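Long-range contact in Alr4995 protein (PDB 6LRF), which is a bifunctional enzyme with arginine dihydrolase and ornithine cyclodeaminase activities in a cyanobacterium of the genus Nostoc: residues P146-L157 with E276-E284. Numbering follows the deposited sequence.
Sequences PYLAKWLDIEVL and EVHANVYVE
A short parallel strand pairing joins Glu155 to Asn280 in a mixed sheet, where the start of the long strand 280-292 lies beside strand 155-160. Two backbone bonds make the pairing: Val156 N meets Asn280 O at 2.9 Å, and Asn280 N reaches Ile154 O at 3.2 Å. Just upstream, Asp153, whose positive phi turns the chain out of helix 145-152, offers OD1 to Ala279 N (3.0 Å), a short carboxylate suited to receiving a backbone N-H there. On the helix, the small methyl group of Ala149 lets Val281 come close: Ala149 CB presses on Val281 CG1 at 3.5 Å, tight for two carbons, and Pro146 CG lies against Val283 CB.

On one face of the sheet the side chains of Glu155 and Asn280, a bridged pair, lie side by side and point the same way. With CG anti to the backbone N (chi1 178°) and the chain extended beyond it, the glutamate carries OE2 to the edge of the Tyr282 ring, where the phenol OH donates a very short bond of 2.5 Å; Asn280 ND2 adds a weak one to the same oxygen. Leu157 CD2 packs on Tyr282 CE2 at 3.6 Å. Arg199 forms a salt bridge with Glu155 OE1, so both carboxylate oxygens are engaged. A glutamine in place of Glu155 would probably leave Arg199 without its countercharge and weaken the grip on the Tyr282 hydroxyl. The carboxylate, held by the Tyr282 hydroxyl and Arg199 with only a weak bond from the Asn280 amide, is therefore likely to stay ionised and to fix the tyrosine ring against the strand.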
ATOM      1  N   PRO B 146      29.784  28.073 -28.918  1.00 18.34           N
ATOM      2  CA  PRO B 146      30.015  28.692 -30.236  1.00 22.80           C
ATOM      3  C   PRO B 146      31.224  29.644 -30.299  1.00 24.48           C
ATOM      4  O   PRO B 146      31.788  29.832 -31.372  1.00 24.41           O
ATOM      5  CB  PRO B 146      28.725  29.479 -30.492  1.00 20.43           C
ATOM      6  CG  PRO B 146      27.672  28.732 -29.672  1.00 26.77           C
ATOM      7  CD  PRO B 146      28.413  28.327 -28.426  1.00 21.56           C
ATOM      8  N   TYR B 147      31.591  30.249 -29.174  1.00 20.40           N
ATOM      9  CA  TYR B 147      32.757  31.119 -29.114  1.00 22.53           C
ATOM     10  C   TYR B 147      34.015  30.292 -29.294  1.00 25.71           C
ATOM     11  O   TYR B 147      34.947  30.696 -29.999  1.00 24.70           O
ATOM     12  CB  TYR B 147      32.804  31.868 -27.782  1.00 21.87           C
ATOM     13  CG  TYR B 147      31.788  32.983 -27.648  1.00 24.12           C
ATOM     14  CD1 TYR B 147      32.095  34.279 -28.037  1.00 28.61           C
ATOM     15  CD2 TYR B 147      30.527  32.742 -27.107  1.00 26.16           C
ATOM     16  CE1 TYR B 147      31.161  35.310 -27.906  1.00 25.82           C
ATOM     17  CE2 TYR B 147      29.591  33.761 -26.972  1.00 25.64           C
ATOM     18  CZ  TYR B 147      29.917  35.042 -27.371  1.00 28.55           C
ATOM     19  OH  TYR B 147      29.000  36.056 -27.234  1.00 31.12           O
ATOM     20  N   LEU B 148      34.032  29.125 -28.656  1.00 18.21           N
ATOM     21  CA  LEU B 148      35.176  28.245 -28.745  1.00 20.94           C
ATOM     22  C   LEU B 148      35.404  27.855 -30.195  1.00 27.38           C
ATOM     23  O   LEU B 148      36.541  27.815 -30.686  1.00 23.37           O
ATOM     24  CB  LEU B 148      34.969  26.994 -27.904  1.00 18.82           C
ATOM     25  CG  LEU B 148      34.596  27.201 -26.453  1.00 21.72           C
ATOM     26  CD1 LEU B 148      34.505  25.843 -25.778  1.00 20.56           C
ATOM     27  CD2 LEU B 148      35.634  28.069 -25.783  1.00 23.32           C
ATOM     28  N   ALA B 149      34.304  27.565 -30.876  1.00 22.09           N
ATOM     29  CA  ALA B 149      34.367  27.059 -32.231  1.00 27.83           C
ATOM     30  C   ALA B 149      34.889  28.142 -33.177  1.00 30.79           C
ATOM     31  O   ALA B 149      35.743  27.887 -34.017  1.00 27.69           O
ATOM     32  CB  ALA B 149      33.008  26.583 -32.662  1.00 22.44           C
ATOM     33  N   LYS B 150      34.346  29.345 -33.029  1.00 27.29           N
ATOM     34  CA  LYS B 150      34.695  30.507 -33.850  1.00 28.51           C
ATOM     35  C   LYS B 150      36.146  30.946 -33.632  1.00 29.32           C
ATOM     36  O   LYS B 150      36.875  31.196 -34.581  1.00 31.81           O
ATOM     37  CB  LYS B 150      33.740  31.661 -33.528  1.00 34.05           C
ATOM     38  CG  LYS B 150      34.016  32.952 -34.267  1.00 40.72           C
ATOM     39  CD  LYS B 150      32.988  34.032 -33.920  1.00 46.66           C
ATOM     40  CE  LYS B 150      33.033  34.402 -32.440  1.00 41.77           C
ATOM     41  NZ  LYS B 150      32.243  35.641 -32.170  1.00 58.28           N
ATOM     42  N   TRP B 151      36.561  31.008 -32.373  1.00 24.46           N
ATOM     43  CA  TRP B 151      37.884  31.510 -32.014  1.00 29.30           C
ATOM     44  C   TRP B 151      39.001  30.493 -32.169  1.00 33.57           C
ATOM     45  O   TRP B 151      40.161  30.870 -32.372  1.00 33.48           O
ATOM     46  CB  TRP B 151      37.877  32.007 -30.576  1.00 25.43           C
ATOM     47  CG  TRP B 151      37.163  33.294 -30.388  1.00 24.99           C
ATOM     48  CD1 TRP B 151      36.898  34.242 -31.342  1.00 29.30           C
ATOM     49  CD2 TRP B 151      36.636  33.799 -29.164  1.00 25.05           C
ATOM     50  NE1 TRP B 151      36.233  35.308 -30.778  1.00 27.83           N
ATOM     51  CE2 TRP B 151      36.068  35.062 -29.440  1.00 29.22           C
ATOM     52  CE3 TRP B 151      36.581  33.306 -27.855  1.00 25.29           C
ATOM     53  CZ2 TRP B 151      35.458  35.832 -28.458  1.00 27.33           C
ATOM     54  CZ3 TRP B 151      35.985  34.081 -26.880  1.00 23.74           C
ATOM     55  CH2 TRP B 151      35.429  35.328 -27.188  1.00 24.96           C
ATOM     56  N   LEU B 152      38.686  29.208 -32.039  1.00 28.82           N
ATOM     57  CA  LEU B 152      39.737  28.216 -32.204  1.00 31.54           C
ATOM     58  C   LEU B 152      39.642  27.542 -33.569  1.00 31.32           C
ATOM     59  O   LEU B 152      40.467  26.691 -33.896  1.00 34.89           O
ATOM     60  CB  LEU B 152      39.696  27.186 -31.083  1.00 25.78           C
ATOM     61  CG  LEU B 152      39.885  27.729 -29.664  1.00 30.89           C
ATOM     62  CD1 LEU B 152      39.918  26.591 -28.695  1.00 26.03           C
ATOM     63  CD2 LEU B 152      41.160  28.552 -29.516  1.00 27.33           C
ATOM     64  N   ASP B 153      38.637  27.943 -34.353  1.00 33.56           N
ATOM     65  CA  ASP B 153      38.393  27.417 -35.703  1.00 35.69           C
ATOM     66  C   ASP B 153      38.314  25.875 -35.726  1.00 36.95           C
ATOM     67  O   ASP B 153      39.104  25.207 -36.399  1.00 35.91           O
ATOM     68  CB  ASP B 153      39.486  27.919 -36.667  1.00 43.42           C
ATOM     69  CG  ASP B 153      38.986  28.087 -38.106  1.00 42.70           C
ATOM     70  OD1 ASP B 153      37.761  28.013 -38.334  1.00 43.93           O
ATOM     71  OD2 ASP B 153      39.818  28.317 -39.015  1.00 52.47           O
ATOM     72  N   ILE B 154      37.347  25.318 -35.000  1.00 33.85           N
ATOM     73  CA  ILE B 154      37.265  23.875 -34.812  1.00 29.31           C
ATOM     74  C   ILE B 154      35.827  23.412 -34.582  1.00 30.52           C
ATOM     75  O   ILE B 154      34.996  24.195 -34.128  1.00 23.88           O
ATOM     76  CB  ILE B 154      38.156  23.428 -33.632  1.00 26.57           C
ATOM     77  CG1 ILE B 154      38.331  21.912 -33.644  1.00 23.84           C
ATOM     78  CG2 ILE B 154      37.601  23.922 -32.303  1.00 26.84           C
ATOM     79  CD1 ILE B 154      39.555  21.429 -32.932  1.00 22.21           C
ATOM     80  N   GLU B 155      35.533  22.155 -34.929  1.00 27.64           N
ATOM     81  CA  GLU B 155      34.232  21.543 -34.642  1.00 29.83           C
ATOM     82  C   GLU B 155      34.084  21.258 -33.150  1.00 25.58           C
ATOM     83  O   GLU B 155      34.906  20.553 -32.571  1.00 25.03           O
ATOM     84  CB  GLU B 155      34.044  20.237 -35.424  1.00 27.57           C
ATOM     85  CG  GLU B 155      32.719  19.528 -35.126  1.00 32.99           C
ATOM     86  CD  GLU B 155      32.584  18.186 -35.838  1.00 36.76           C
ATOM     87  OE1 GLU B 155      33.483  17.332 -35.689  1.00 39.24           O
ATOM     88  OE2 GLU B 155      31.580  17.985 -36.545  1.00 40.36           O
ATOM     89  N   VAL B 156      33.035  21.804 -32.534  1.00 22.52           N
ATOM     90  CA  VAL B 156      32.819  21.639 -31.093  1.00 23.82           C
ATOM     91  C   VAL B 156      31.636  20.717 -30.823  1.00 24.20           C
ATOM     92  O   VAL B 156      30.538  20.957 -31.302  1.00 24.12           O
ATOM     93  CB  VAL B 156      32.581  22.997 -30.398  1.00 22.81           C
ATOM     94  CG1 VAL B 156      32.175  22.805 -28.929  1.00 18.65           C
ATOM     95  CG2 VAL B 156      33.838  23.853 -30.488  1.00 23.47           C
ATOM     96  N   LEU B 157      31.883  19.657 -30.062  1.00 24.85           N
ATOM     97  CA  LEU B 157      30.854  18.696 -29.683  1.00 26.63           C
ATOM     98  C   LEU B 157      30.441  18.881 -28.231  1.00 25.06           C
ATOM     99  O   LEU B 157      31.265  18.705 -27.337  1.00 25.41           O
ATOM    100  CB  LEU B 157      31.370  17.272 -29.892  1.00 24.74           C
ATOM    101  CG  LEU B 157      31.826  16.915 -31.302  1.00 25.03           C
ATOM    102  CD1 LEU B 157      32.213  15.451 -31.359  1.00 26.83           C
ATOM    103  CD2 LEU B 157      30.723  17.226 -32.301  1.00 30.43           C
ATOM    104  N   GLU B 276      42.707  19.946 -41.602  1.00 49.70           N
ATOM    105  CA  GLU B 276      41.381  19.986 -42.195  1.00 56.37           C
ATOM    106  C   GLU B 276      40.362  20.757 -41.359  1.00 49.05           C
ATOM    107  O   GLU B 276      39.363  21.234 -41.897  1.00 52.98           O
ATOM    108  CB  GLU B 276      40.888  18.550 -42.437  1.00 60.42           C
ATOM    109  CG  GLU B 276      39.681  18.431 -43.360  1.00 68.18           C
ATOM    110  CD  GLU B 276      39.689  17.139 -44.169  1.00 77.90           C
ATOM    111  OE1 GLU B 276      40.762  16.773 -44.700  1.00 81.68           O
ATOM    112  OE2 GLU B 276      38.626  16.486 -44.265  1.00 77.27           O
ATOM    113  N   VAL B 277      40.620  20.907 -40.060  1.00 43.94           N
ATOM    114  CA  VAL B 277      39.604  21.456 -39.157  1.00 40.18           C
ATOM    115  C   VAL B 277      39.141  22.877 -39.512  1.00 43.31           C
ATOM    116  O   VAL B 277      39.848  23.671 -40.162  1.00 40.04           O
ATOM    117  CB  VAL B 277      40.079  21.459 -37.675  1.00 35.69           C
ATOM    118  CG1 VAL B 277      40.640  20.103 -37.293  1.00 40.38           C
ATOM    119  CG2 VAL B 277      41.075  22.583 -37.398  1.00 34.45           C
ATOM    120  N   HIS B 278      37.915  23.163 -39.093  1.00 34.18           N
ATOM    121  CA  HIS B 278      37.328  24.477 -39.215  1.00 35.51           C
ATOM    122  C   HIS B 278      36.155  24.568 -38.251  1.00 35.83           C
ATOM    123  O   HIS B 278      35.607  23.542 -37.824  1.00 29.58           O
ATOM    124  CB  HIS B 278      36.885  24.771 -40.658  1.00 36.55           C
ATOM    125  CG  HIS B 278      35.825  23.850 -41.182  1.00 39.30           C
ATOM    126  ND1 HIS B 278      36.092  22.561 -41.599  1.00 43.09           N
ATOM    127  CD2 HIS B 278      34.500  24.048 -41.395  1.00 38.87           C
ATOM    128  CE1 HIS B 278      34.974  22.000 -42.031  1.00 44.17           C
ATOM    129  NE2 HIS B 278      33.995  22.881 -41.917  1.00 42.38           N
ATOM    130  N   ALA B 279      35.805  25.802 -37.903  1.00 31.56           N
ATOM    131  CA  ALA B 279      34.699  26.106 -37.006  1.00 34.13           C
ATOM    132  C   ALA B 279      33.422  25.382 -37.399  1.00 34.91           C
ATOM    133  O   ALA B 279      32.932  25.507 -38.525  1.00 31.26           O
ATOM    134  CB  ALA B 279      34.444  27.605 -36.970  1.00 29.11           C
ATOM    135  N   ASN B 280      32.886  24.624 -36.453  1.00 32.82           N
ATOM    136  CA  ASN B 280      31.569  24.041 -36.623  1.00 32.44           C
ATOM    137  C   ASN B 280      30.832  23.966 -35.287  1.00 31.30           C
ATOM    138  O   ASN B 280      31.355  23.403 -34.325  1.00 26.57           O
ATOM    139  CB  ASN B 280      31.695  22.661 -37.244  1.00 32.23           C
ATOM    140  CG  ASN B 280      30.410  22.185 -37.832  1.00 40.79           C
ATOM    141  OD1 ASN B 280      29.655  22.970 -38.415  1.00 40.52           O
ATOM    142  ND2 ASN B 280      30.128  20.897 -37.669  1.00 47.86           N
ATOM    143  N   VAL B 281      29.636  24.558 -35.223  1.00 32.57           N
ATOM    144  CA  VAL B 281      28.827  24.517 -33.998  1.00 35.93           C
ATOM    145  C   VAL B 281      27.499  23.795 -34.253  1.00 29.09           C
ATOM    146  O   VAL B 281      26.868  23.989 -35.298  1.00 28.02           O
ATOM    147  CB  VAL B 281      28.536  25.955 -33.414  1.00 34.35           C
ATOM    148  CG1 VAL B 281      29.709  26.892 -33.641  1.00 35.77           C
ATOM    149  CG2 VAL B 281      27.270  26.578 -33.993  1.00 38.66           C
ATOM    150  N   TYR B 282      27.084  22.952 -33.309  1.00 28.04           N
ATOM    151  CA  TYR B 282      25.754  22.346 -33.388  1.00 30.79           C
ATOM    152  C   TYR B 282      24.775  23.031 -32.438  1.00 30.35           C
ATOM    153  O   TYR B 282      23.557  22.836 -32.535  1.00 27.42           O
ATOM    154  CB  TYR B 282      25.826  20.845 -33.103  1.00 30.91           C
ATOM    155  CG  TYR B 282      26.696  20.113 -34.090  1.00 39.70           C
ATOM    156  CD1 TYR B 282      26.200  19.710 -35.324  1.00 44.55           C
ATOM    157  CD2 TYR B 282      28.021  19.849 -33.803  1.00 36.41           C
ATOM    158  CE1 TYR B 282      27.003  19.046 -36.239  1.00 38.73           C
ATOM    159  CE2 TYR B 282      28.831  19.191 -34.707  1.00 41.23           C
ATOM    160  CZ  TYR B 282      28.319  18.790 -35.924  1.00 47.48           C
ATOM    161  OH  TYR B 282      29.137  18.128 -36.820  1.00 53.41           O
ATOM    162  N   VAL B 283      25.309  23.848 -31.531  1.00 28.13           N
ATOM    163  CA  VAL B 283      24.484  24.621 -30.614  1.00 20.60           C
ATOM    164  C   VAL B 283      23.548  25.535 -31.402  1.00 31.33           C
ATOM    165  O   VAL B 283      23.965  26.222 -32.345  1.00 28.19           O
ATOM    166  CB  VAL B 283      25.356  25.443 -29.643  1.00 25.21           C
ATOM    167  CG1 VAL B 283      24.493  26.287 -28.712  1.00 20.74           C
ATOM    168  CG2 VAL B 283      26.267  24.506 -28.845  1.00 21.87           C
ATOM    169  N   GLU B 284      22.270  25.502 -31.029  1.00 26.51           N
ATOM    170  CA  GLU B 284      21.233  26.321 -31.650  1.00 29.02           C
ATOM    171  C   GLU B 284      20.549  27.237 -30.640  1.00 27.75           C
ATOM    172  O   GLU B 284      20.510  26.948 -29.448  1.00 22.62           O
ATOM    173  CB  GLU B 284      20.170  25.447 -32.303  1.00 28.86           C
ATOM    174  CG  GLU B 284      20.611  24.759 -33.554  1.00 33.81           C
ATOM    175  CD  GLU B 284      19.490  23.946 -34.163  1.00 36.16           C
ATOM    176  OE1 GLU B 284      18.394  23.892 -33.549  1.00 37.50           O
ATOM    177  OE2 GLU B 284      19.695  23.384 -35.257  1.00 38.28           O
TER